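Local coordinates for protein exopolygalacturonase (Yersinia enterocolitica, PDB 2UVF) that probably hydrolyses pectic polygalacturonate from the chain end as a periplasmic family 28 glycoside hydrolase, releasing digalacturonic acid, at residues A[550-564]-A[572-586]. Residues are numbered along the deposited sequence; the frame is centred on the assembly and turned at random. Where two conformers were deposited one is given.
Sequences WHRLVHVNNVQLNNV and LRDSEFNKVTFTELR
Leu-572 sets its CD1 tightly against Val-554 CG2, 3.4 Å away, on the inward side of two neighbouring parallel coils of the beta-helix. Arg-573, its chain extended from CG to NE, lays its guanidinium flat over the Trp-550 indole, planes 8° apart. That is a cation-pi stack, with CZ 3.9 Å from the centroid of the six-membered ring. Ser-575 OG takes the N-H of Val-554 at 2.8 Å and donates its own hydrogen bond to Arg-573 O, which also accepts from Leu-553 N. Glu-576 bends back at chi2 (-74°), bringing OE2, on its syn side, to His-555 ND1 at 2.8 Å, nearly in the imidazole plane. Phe-577 turns inward, its CD2 against Val-556 CB (3.5 Å). At the Lys-579 corner a water links Lys-579 O, Thr-581 OG1 and Gln-560 NE2. Phe-582 meets Leu-561 CD1 obliquely through CE2 and takes Val-564 CG2 at its edge. Thr-583 OG1 donates to a lone pair of Asn-562 OD1 (2.8 Å). Backbone hydrogen bonds, from Arg-573 N to His-551 O onward, join the coils; aliphatic and aromatic groups line their inward side, outward polar pairs add to the tie, and the carboxylate of Glu-576 would probably favour a protonated His-555.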
ATOM      1  N   TRP A 550      14.184  22.680   7.057  1.00 58.16           N
ATOM      2  CA  TRP A 550      12.797  23.106   6.909  1.00 56.94           C
ATOM      3  C   TRP A 550      12.094  22.487   5.699  1.00 55.52           C
ATOM      4  O   TRP A 550      12.734  22.066   4.729  1.00 54.85           O
ATOM      5  CB  TRP A 550      12.645  24.644   6.931  1.00 57.57           C
ATOM      6  CG  TRP A 550      13.514  25.388   5.948  1.00 58.43           C
ATOM      7  CD1 TRP A 550      13.319  25.511   4.592  1.00 59.12           C
ATOM      8  CD2 TRP A 550      14.709  26.122   6.250  1.00 58.90           C
ATOM      9  NE1 TRP A 550      14.332  26.265   4.033  1.00 59.04           N
ATOM     10  CE2 TRP A 550      15.195  26.655   5.025  1.00 58.99           C
ATOM     11  CE3 TRP A 550      15.428  26.367   7.435  1.00 58.65           C
ATOM     12  CZ2 TRP A 550      16.364  27.429   4.953  1.00 58.54           C
ATOM     13  CZ3 TRP A 550      16.591  27.137   7.365  1.00 59.00           C
ATOM     14  CH2 TRP A 550      17.047  27.658   6.126  1.00 58.93           C
ATOM     15  N   HIS A 551      10.768  22.434   5.799  1.00 53.96           N
ATOM     16  CA  HIS A 551       9.890  22.002   4.720  1.00 52.50           C
ATOM     17  C   HIS A 551       9.467  23.229   3.941  1.00 51.20           C
ATOM     18  O   HIS A 551       9.381  24.325   4.489  1.00 51.12           O
ATOM     19  CB  HIS A 551       8.636  21.308   5.279  1.00 52.63           C
ATOM     20  CG  HIS A 551       8.915  20.366   6.410  1.00 52.74           C
ATOM     21  ND1 HIS A 551       9.253  19.045   6.212  1.00 53.12           N
ATOM     22  CD2 HIS A 551       8.921  20.559   7.750  1.00 51.90           C
ATOM     23  CE1 HIS A 551       9.443  18.462   7.381  1.00 52.58           C
ATOM     24  NE2 HIS A 551       9.249  19.357   8.330  1.00 52.02           N
ATOM     25  N   ARG A 552       9.187  23.052   2.664  1.00 49.85           N
ATOM     26  CA  ARG A 552       8.822  24.185   1.840  1.00 49.02           C
ATOM     27  C   ARG A 552       7.843  23.737   0.770  1.00 47.62           C
ATOM     28  O   ARG A 552       7.713  22.549   0.516  1.00 47.63           O
ATOM     29  CB  ARG A 552      10.084  24.866   1.248  1.00 48.91           C
ATOM     30  CG  ARG A 552      10.742  24.110   0.109  1.00 49.22           C
ATOM     31  CD  ARG A 552      12.156  24.603  -0.222  1.00 50.18           C
ATOM     32  NE  ARG A 552      12.651  23.897  -1.409  1.00 53.52           N
ATOM     33  CZ  ARG A 552      12.527  24.343  -2.660  1.00 54.95           C
ATOM     34  NH1 ARG A 552      11.962  25.531  -2.899  1.00 54.50           N
ATOM     35  NH2 ARG A 552      12.981  23.611  -3.675  1.00 55.24           N
ATOM     36  N   LEU A 553       7.147  24.693   0.162  1.00 46.31           N
ATOM     37  CA  LEU A 553       6.250  24.429  -0.970  1.00 45.18           C
ATOM     38  C   LEU A 553       5.086  23.468  -0.669  1.00 44.19           C
ATOM     39  O   LEU A 553       4.819  22.547  -1.435  1.00 43.91           O
ATOM     40  CB  LEU A 553       7.047  23.986  -2.211  1.00 45.15           C
ATOM     41  CG  LEU A 553       7.995  25.040  -2.812  1.00 45.55           C
ATOM     42  CD1 LEU A 553       8.912  24.395  -3.818  1.00 43.52           C
ATOM     43  CD2 LEU A 553       7.211  26.222  -3.443  1.00 44.83           C
ATOM     44  N   VAL A 554       4.407  23.702   0.453  1.00 43.19           N
ATOM     45  CA  VAL A 554       3.167  23.002   0.792  1.00 42.77           C
ATOM     46  C   VAL A 554       1.951  23.815   0.304  1.00 42.45           C
ATOM     47  O   VAL A 554       1.698  24.918   0.783  1.00 41.71           O
ATOM     48  CB  VAL A 554       3.054  22.725   2.325  1.00 42.94           C
ATOM     49  CG1 VAL A 554       1.732  22.059   2.669  1.00 42.56           C
ATOM     50  CG2 VAL A 554       4.214  21.871   2.822  1.00 42.54           C
ATOM     51  N   HIS A 555       1.213  23.256  -0.655  1.00 42.39           N
ATOM     52  CA  HIS A 555       0.007  23.891  -1.217  1.00 42.24           C
ATOM     53  C   HIS A 555      -1.258  23.197  -0.701  1.00 41.89           C
ATOM     54  O   HIS A 555      -1.533  22.049  -1.061  1.00 41.82           O
ATOM     55  CB  HIS A 555       0.035  23.857  -2.752  1.00 42.46           C
ATOM     56  CG  HIS A 555       1.409  23.996  -3.336  1.00 44.26           C
ATOM     57  ND1 HIS A 555       2.108  25.187  -3.328  1.00 44.95           N
ATOM     58  CD2 HIS A 555       2.222  23.087  -3.926  1.00 44.49           C
ATOM     59  CE1 HIS A 555       3.287  25.004  -3.897  1.00 45.22           C
ATOM     60  NE2 HIS A 555       3.381  23.740  -4.270  1.00 45.12           N
ATOM     61  N   VAL A 556      -2.007  23.889   0.161  1.00 41.39           N
ATOM     62  CA  VAL A 556      -3.234  23.347   0.761  1.00 40.86           C
ATOM     63  C   VAL A 556      -4.477  24.131   0.305  1.00 41.00           C
ATOM     64  O   VAL A 556      -4.585  25.334   0.553  1.00 40.96           O
ATOM     65  CB  VAL A 556      -3.139  23.264   2.317  1.00 40.69           C
ATOM     66  CG1 VAL A 556      -4.472  22.813   2.931  1.00 40.68           C
ATOM     67  CG2 VAL A 556      -2.022  22.308   2.744  1.00 39.80           C
ATOM     68  N   ASN A 557      -5.399  23.434  -0.369  1.00 40.87           N
ATOM     69  CA  ASN A 557      -6.588  24.036  -0.993  1.00 40.52           C
ATOM     70  C   ASN A 557      -7.894  23.254  -0.785  1.00 39.04           C
ATOM     71  O   ASN A 557      -7.951  22.047  -1.017  1.00 38.43           O
ATOM     72  CB  ASN A 557      -6.353  24.253  -2.498  1.00 41.42           C
ATOM     73  CG  ASN A 557      -5.708  25.605  -2.808  1.00 45.02           C
ATOM     74  OD1 ASN A 557      -6.348  26.664  -2.663  1.00 48.31           O
ATOM     75  ND2 ASN A 557      -4.437  25.581  -3.247  1.00 47.04           N
ATOM     76  N   ASN A 558      -8.941  23.959  -0.359  1.00 37.31           N
ATOM     77  CA  ASN A 558     -10.294  23.394  -0.249  1.00 35.74           C
ATOM     78  C   ASN A 558     -10.403  22.127   0.627  1.00 34.08           C
ATOM     79  O   ASN A 558     -10.736  21.042   0.151  1.00 34.06           O
ATOM     80  CB  ASN A 558     -10.908  23.188  -1.651  1.00 35.42           C
ATOM     81  CG  ASN A 558     -12.345  22.662  -1.602  1.00 35.53           C
ATOM     82  OD1 ASN A 558     -13.087  22.949  -0.664  1.00 36.84           O
ATOM     83  ND2 ASN A 558     -12.739  21.889  -2.623  1.00 34.15           N
ATOM     84  N   VAL A 559     -10.153  22.287   1.919  1.00 33.05           N
ATOM     85  CA  VAL A 559     -10.162  21.165   2.870  1.00 30.50           C
ATOM     86  C   VAL A 559     -11.128  21.518   4.001  1.00 31.11           C
ATOM     87  O   VAL A 559     -11.138  22.649   4.456  1.00 31.10           O
ATOM     88  CB  VAL A 559      -8.713  20.905   3.433  1.00 30.55           C
ATOM     89  CG1 VAL A 559      -8.708  19.922   4.613  1.00 26.42           C
ATOM     90  CG2 VAL A 559      -7.753  20.444   2.327  1.00 26.07           C
ATOM     91  N   GLN A 560     -11.930  20.555   4.465  1.00 30.88           N
ATOM     92  CA  GLN A 560     -12.868  20.791   5.573  1.00 30.29           C
ATOM     93  C   GLN A 560     -12.630  19.793   6.698  1.00 30.00           C
ATOM     94  O   GLN A 560     -12.644  18.583   6.481  1.00 29.63           O
ATOM     95  CB  GLN A 560     -14.334  20.703   5.108  1.00 30.05           C
ATOM     96  CG  GLN A 560     -14.803  21.796   4.157  1.00 29.09           C
ATOM     97  CD  GLN A 560     -14.485  21.534   2.698  1.00 29.39           C
ATOM     98  OE1 GLN A 560     -14.769  20.459   2.165  1.00 29.40           O
ATOM     99  NE2 GLN A 560     -13.910  22.536   2.027  1.00 28.45           N
ATOM    100  N   LEU A 561     -12.444  20.314   7.901  1.00 29.42           N
ATOM    101  CA  LEU A 561     -12.086  19.520   9.048  1.00 29.41           C
ATOM    102  C   LEU A 561     -13.104  19.718  10.168  1.00 29.70           C
ATOM    103  O   LEU A 561     -13.199  20.813  10.752  1.00 30.10           O
ATOM    104  CB  LEU A 561     -10.673  19.895   9.535  1.00 28.86           C
ATOM    105  CG  LEU A 561      -9.507  19.699   8.574  1.00 28.58           C
ATOM    106  CD1 LEU A 561      -8.201  20.095   9.180  1.00 29.46           C
ATOM    107  CD2 LEU A 561      -9.448  18.279   8.205  1.00 30.68           C
ATOM    108  N   ASN A 562     -13.874  18.674  10.469  1.00 29.23           N
ATOM    109  CA  ASN A 562     -14.809  18.763  11.564  1.00 28.47           C
ATOM    110  C   ASN A 562     -14.354  17.949  12.767  1.00 28.77           C
ATOM    111  O   ASN A 562     -13.942  16.787  12.620  1.00 28.04           O
ATOM    112  CB  ASN A 562     -16.199  18.314  11.113  1.00 28.93           C
ATOM    113  CG  ASN A 562     -17.248  18.592  12.148  1.00 27.51           C
ATOM    114  OD1 ASN A 562     -17.589  19.739  12.413  1.00 25.80           O
ATOM    115  ND2 ASN A 562     -17.755  17.546  12.756  1.00 27.33           N
ATOM    116  N   ASN A 563     -14.432  18.574  13.944  0.50 28.25           N
ATOM    117  CA  ASN A 563     -14.114  17.929  15.208  0.50 27.69           C
ATOM    118  C   ASN A 563     -12.686  17.366  15.220  0.50 28.02           C
ATOM    119  O   ASN A 563     -12.462  16.163  15.405  0.50 27.62           O
ATOM    120  CB  ASN A 563     -15.162  16.865  15.568  0.50 27.55           C
ATOM    121  CG  ASN A 563     -14.863  16.165  16.883  0.50 25.34           C
ATOM    122  OD1 ASN A 563     -15.066  14.964  17.007  0.50 26.22           O
ATOM    123  ND2 ASN A 563     -14.367  16.910  17.862  0.50 22.22           N
ATOM    124  N   VAL A 564     -11.739  18.267  14.989  1.00 28.33           N
ATOM    125  CA  VAL A 564     -10.318  17.979  15.057  1.00 28.76           C
ATOM    126  C   VAL A 564      -9.637  19.007  16.000  1.00 29.54           C
ATOM    127  O   VAL A 564     -10.188  20.092  16.281  1.00 29.42           O
ATOM    128  CB  VAL A 564      -9.638  17.981  13.643  1.00 28.74           C
ATOM    129  CG1 VAL A 564     -10.362  17.065  12.661  1.00 27.40           C
ATOM    130  CG2 VAL A 564      -9.507  19.415  13.066  1.00 28.42           C
ATOM    131  N   LEU A 572       8.290  25.971   8.129  1.00 49.04           N
ATOM    132  CA  LEU A 572       7.717  25.843   6.809  1.00 48.48           C
ATOM    133  C   LEU A 572       7.938  27.115   5.997  1.00 48.18           C
ATOM    134  O   LEU A 572       7.814  28.213   6.520  1.00 48.33           O
ATOM    135  CB  LEU A 572       6.228  25.527   6.933  1.00 48.19           C
ATOM    136  CG  LEU A 572       5.481  25.254   5.630  1.00 47.65           C
ATOM    137  CD1 LEU A 572       5.865  23.894   5.059  1.00 46.85           C
ATOM    138  CD2 LEU A 572       3.993  25.357   5.886  1.00 47.52           C
ATOM    139  N   ARG A 573       8.265  26.963   4.722  1.00 47.78           N
ATOM    140  CA  ARG A 573       8.469  28.116   3.851  1.00 47.80           C
ATOM    141  C   ARG A 573       7.737  27.978   2.533  1.00 47.20           C
ATOM    142  O   ARG A 573       7.471  26.860   2.088  1.00 46.68           O
ATOM    143  CB  ARG A 573       9.962  28.311   3.576  1.00 48.36           C
ATOM    144  CG  ARG A 573      10.791  28.356   4.829  1.00 50.02           C
ATOM    145  CD  ARG A 573      12.110  29.048   4.603  1.00 53.88           C
ATOM    146  NE  ARG A 573      12.765  29.300   5.890  1.00 56.25           N
ATOM    147  CZ  ARG A 573      13.786  30.135   6.065  1.00 57.90           C
ATOM    148  NH1 ARG A 573      14.286  30.816   5.030  1.00 58.52           N
ATOM    149  NH2 ARG A 573      14.307  30.283   7.275  1.00 58.49           N
ATOM    150  N   ASP A 574       7.439  29.116   1.901  1.00 46.45           N
ATOM    151  CA  ASP A 574       6.849  29.167   0.541  1.00 46.46           C
ATOM    152  C   ASP A 574       5.548  28.336   0.385  1.00 45.86           C
ATOM    153  O   ASP A 574       5.279  27.748  -0.683  1.00 45.16           O
ATOM    154  CB  ASP A 574       7.877  28.789  -0.557  1.00 46.70           C
ATOM    155  CG  ASP A 574       9.321  29.208  -0.216  1.00 48.69           C
ATOM    156  OD1 ASP A 574       9.529  30.328   0.308  1.00 48.95           O
ATOM    157  OD2 ASP A 574      10.252  28.406  -0.495  1.00 50.23           O
ATOM    158  N   SER A 575       4.736  28.320   1.444  1.00 45.23           N
ATOM    159  CA  SER A 575       3.527  27.502   1.477  1.00 44.71           C
ATOM    160  C   SER A 575       2.224  28.303   1.643  1.00 45.10           C
ATOM    161  O   SER A 575       2.220  29.365   2.262  1.00 45.29           O
ATOM    162  CB  SER A 575       3.666  26.469   2.590  1.00 44.95           C
ATOM    163  OG  SER A 575       4.809  25.656   2.375  1.00 42.30           O
ATOM    164  N   GLU A 576       1.116  27.803   1.090  1.00 44.57           N
ATOM    165  CA  GLU A 576      -0.192  28.458   1.287  1.00 44.39           C
ATOM    166  C   GLU A 576      -1.357  27.521   1.661  1.00 43.64           C
ATOM    167  O   GLU A 576      -1.445  26.404   1.156  1.00 43.02           O
ATOM    168  CB  GLU A 576      -0.575  29.364   0.099  1.00 44.35           C
ATOM    169  CG  GLU A 576      -0.913  28.649  -1.189  1.00 45.66           C
ATOM    170  CD  GLU A 576       0.308  28.105  -1.883  1.00 48.36           C
ATOM    171  OE1 GLU A 576       1.389  28.727  -1.750  1.00 49.03           O
ATOM    172  OE2 GLU A 576       0.187  27.051  -2.556  1.00 50.63           O
ATOM    173  N   PHE A 577      -2.247  28.028   2.521  1.00 42.91           N
ATOM    174  CA  PHE A 577      -3.396  27.292   3.049  1.00 41.93           C
ATOM    175  C   PHE A 577      -4.721  28.009   2.745  1.00 41.71           C
ATOM    176  O   PHE A 577      -5.171  28.861   3.521  1.00 41.77           O
ATOM    177  CB  PHE A 577      -3.238  27.101   4.560  1.00 41.70           C
ATOM    178  CG  PHE A 577      -1.982  26.385   4.954  1.00 42.14           C
ATOM    179  CD1 PHE A 577      -0.803  27.094   5.195  1.00 41.22           C
ATOM    180  CD2 PHE A 577      -1.974  24.996   5.095  1.00 41.46           C
ATOM    181  CE1 PHE A 577       0.370  26.429   5.558  1.00 41.17           C
ATOM    182  CE2 PHE A 577      -0.805  24.325   5.455  1.00 41.54           C
ATOM    183  CZ  PHE A 577       0.367  25.039   5.689  1.00 41.78           C
ATOM    184  N   ASN A 578      -5.347  27.633   1.633  1.00 40.64           N
ATOM    185  CA  ASN A 578      -6.555  28.278   1.143  1.00 40.55           C
ATOM    186  C   ASN A 578      -7.836  27.454   1.245  1.00 40.67           C
ATOM    187  O   ASN A 578      -7.882  26.295   0.827  1.00 40.36           O
ATOM    188  CB  ASN A 578      -6.336  28.750  -0.290  1.00 40.40           C
ATOM    189  CG  ASN A 578      -5.166  29.706  -0.388  1.00 40.43           C
ATOM    190  OD1 ASN A 578      -4.797  30.352   0.616  1.00 38.88           O
ATOM    191  ND2 ASN A 578      -4.544  29.773  -1.561  1.00 36.45           N
ATOM    192  N   LYS A 579      -8.864  28.081   1.816  1.00 40.32           N
ATOM    193  CA  LYS A 579     -10.174  27.466   1.990  1.00 40.36           C
ATOM    194  C   LYS A 579     -10.084  26.198   2.831  1.00 39.38           C
ATOM    195  O   LYS A 579     -10.608  25.147   2.467  1.00 39.54           O
ATOM    196  CB  LYS A 579     -10.846  27.209   0.636  1.00 41.10           C
ATOM    197  CG  LYS A 579     -10.804  28.416  -0.310  1.00 42.86           C
ATOM    198  CD  LYS A 579     -11.054  27.997  -1.755  1.00 47.32           C
ATOM    199  CE  LYS A 579     -12.493  27.544  -1.943  1.00 49.20           C
ATOM    200  NZ  LYS A 579     -13.409  28.549  -1.327  1.00 49.78           N
ATOM    201  N   VAL A 580      -9.393  26.313   3.960  1.00 38.70           N
ATOM    202  CA  VAL A 580      -9.375  25.263   4.965  1.00 37.52           C
ATOM    203  C   VAL A 580     -10.396  25.681   6.030  1.00 37.32           C
ATOM    204  O   VAL A 580     -10.185  26.660   6.747  1.00 36.68           O
ATOM    205  CB  VAL A 580      -7.964  25.085   5.596  1.00 37.64           C
ATOM    206  CG1 VAL A 580      -7.946  23.881   6.561  1.00 36.61           C
ATOM    207  CG2 VAL A 580      -6.896  24.943   4.530  1.00 36.01           C
ATOM    208  N   THR A 581     -11.505  24.944   6.120  1.00 36.70           N
ATOM    209  CA  THR A 581     -12.583  25.286   7.048  1.00 36.55           C
ATOM    210  C   THR A 581     -12.662  24.331   8.236  1.00 36.35           C
ATOM    211  O   THR A 581     -12.971  23.138   8.073  1.00 37.35           O
ATOM    212  CB  THR A 581     -13.982  25.368   6.313  1.00 36.38           C
ATOM    213  OG1 THR A 581     -13.876  26.226   5.174  1.00 35.11           O
ATOM    214  CG2 THR A 581     -15.084  25.912   7.241  1.00 37.65           C
ATOM    215  N   PHE A 582     -12.410  24.865   9.427  1.00 35.36           N
ATOM    216  CA  PHE A 582     -12.547  24.120  10.680  1.00 34.89           C
ATOM    217  C   PHE A 582     -13.901  24.432  11.303  1.00 34.83           C
ATOM    218  O   PHE A 582     -14.203  25.593  11.589  1.00 34.74           O
ATOM    219  CB  PHE A 582     -11.455  24.500  11.697  1.00 34.69           C
ATOM    220  CG  PHE A 582     -10.033  24.297  11.208  1.00 34.95           C
ATOM    221  CD1 PHE A 582      -9.429  25.225  10.356  1.00 33.31           C
ATOM    222  CD2 PHE A 582      -9.277  23.208  11.659  1.00 33.60           C
ATOM    223  CE1 PHE A 582      -8.101  25.033   9.911  1.00 34.18           C
ATOM    224  CE2 PHE A 582      -7.957  23.013  11.249  1.00 32.59           C
ATOM    225  CZ  PHE A 582      -7.364  23.919  10.372  1.00 35.03           C
ATOM    226  N   THR A 583     -14.726  23.406  11.468  1.00 34.82           N
ATOM    227  CA  THR A 583     -15.963  23.490  12.258  1.00 34.69           C
ATOM    228  C   THR A 583     -15.785  22.561  13.447  1.00 34.61           C
ATOM    229  O   THR A 583     -14.983  21.653  13.373  1.00 35.34           O
ATOM    230  CB  THR A 583     -17.203  23.086  11.416  1.00 34.95           C
ATOM    231  OG1 THR A 583     -16.916  21.885  10.679  1.00 33.82           O
ATOM    232  CG2 THR A 583     -17.562  24.217  10.418  1.00 34.24           C
ATOM    233  N   GLU A 584     -16.507  22.793  14.543  1.00 34.80           N
ATOM    234  CA  GLU A 584     -16.344  22.019  15.796  1.00 34.93           C
ATOM    235  C   GLU A 584     -14.886  21.743  16.216  1.00 35.60           C
ATOM    236  O   GLU A 584     -14.566  20.665  16.720  1.00 35.45           O
ATOM    237  CB  GLU A 584     -17.133  20.697  15.773  1.00 34.14           C
ATOM    238  CG  GLU A 584     -18.587  20.825  15.380  1.00 33.38           C
ATOM    239  CD  GLU A 584     -19.442  21.428  16.464  1.00 30.05           C
ATOM    240  OE1 GLU A 584     -18.974  21.561  17.607  1.00 30.03           O
ATOM    241  OE2 GLU A 584     -20.603  21.738  16.180  1.00 28.86           O
ATOM    242  N   LEU A 585     -14.018  22.728  16.027  1.00 36.26           N
ATOM    243  CA  LEU A 585     -12.616  22.628  16.422  1.00 36.43           C
ATOM    244  C   LEU A 585     -12.493  22.268  17.902  1.00 37.46           C
ATOM    245  O   LEU A 585     -13.239  22.791  18.723  1.00 37.39           O
ATOM    246  CB  LEU A 585     -11.912  23.957  16.127  1.00 36.70           C
ATOM    247  CG  LEU A 585     -10.469  24.172  16.554  1.00 35.40           C
ATOM    248  CD1 LEU A 585      -9.502  23.457  15.630  1.00 31.03           C
ATOM    249  CD2 LEU A 585     -10.211  25.642  16.566  1.00 36.40           C
ATOM    250  N   ARG A 586     -11.577  21.359  18.235  1.00 38.38           N
ATOM    251  CA  ARG A 586     -11.307  20.992  19.633  1.00 39.81           C
ATOM    252  C   ARG A 586     -10.191  21.862  20.207  1.00 40.30           C
ATOM    253  O   ARG A 586      -9.098  21.388  20.499  1.00 40.24           O
ATOM    254  CB  ARG A 586     -10.948  19.509  19.765  1.00 39.69           C
ATOM    255  CG  ARG A 586     -12.130  18.591  19.821  1.00 41.42           C
ATOM    256  CD  ARG A 586     -11.856  17.374  20.728  1.00 44.22           C
ATOM    257  NE  ARG A 586     -10.628  16.670  20.373  1.00 45.41           N
ATOM    258  CZ  ARG A 586     -10.421  16.027  19.225  1.00 46.43           C
ATOM    259  NH1 ARG A 586     -11.358  15.982  18.280  1.00 46.16           N
ATOM    260  NH2 ARG A 586      -9.261  15.434  19.017  1.00 47.17           N
TER
HETATM  261  O   HOH W   1     -13.235  25.094   2.899  1.00 32.65           O
HETATM  262  O   HOH W   2     -12.376  21.250  13.239  1.00 37.65           O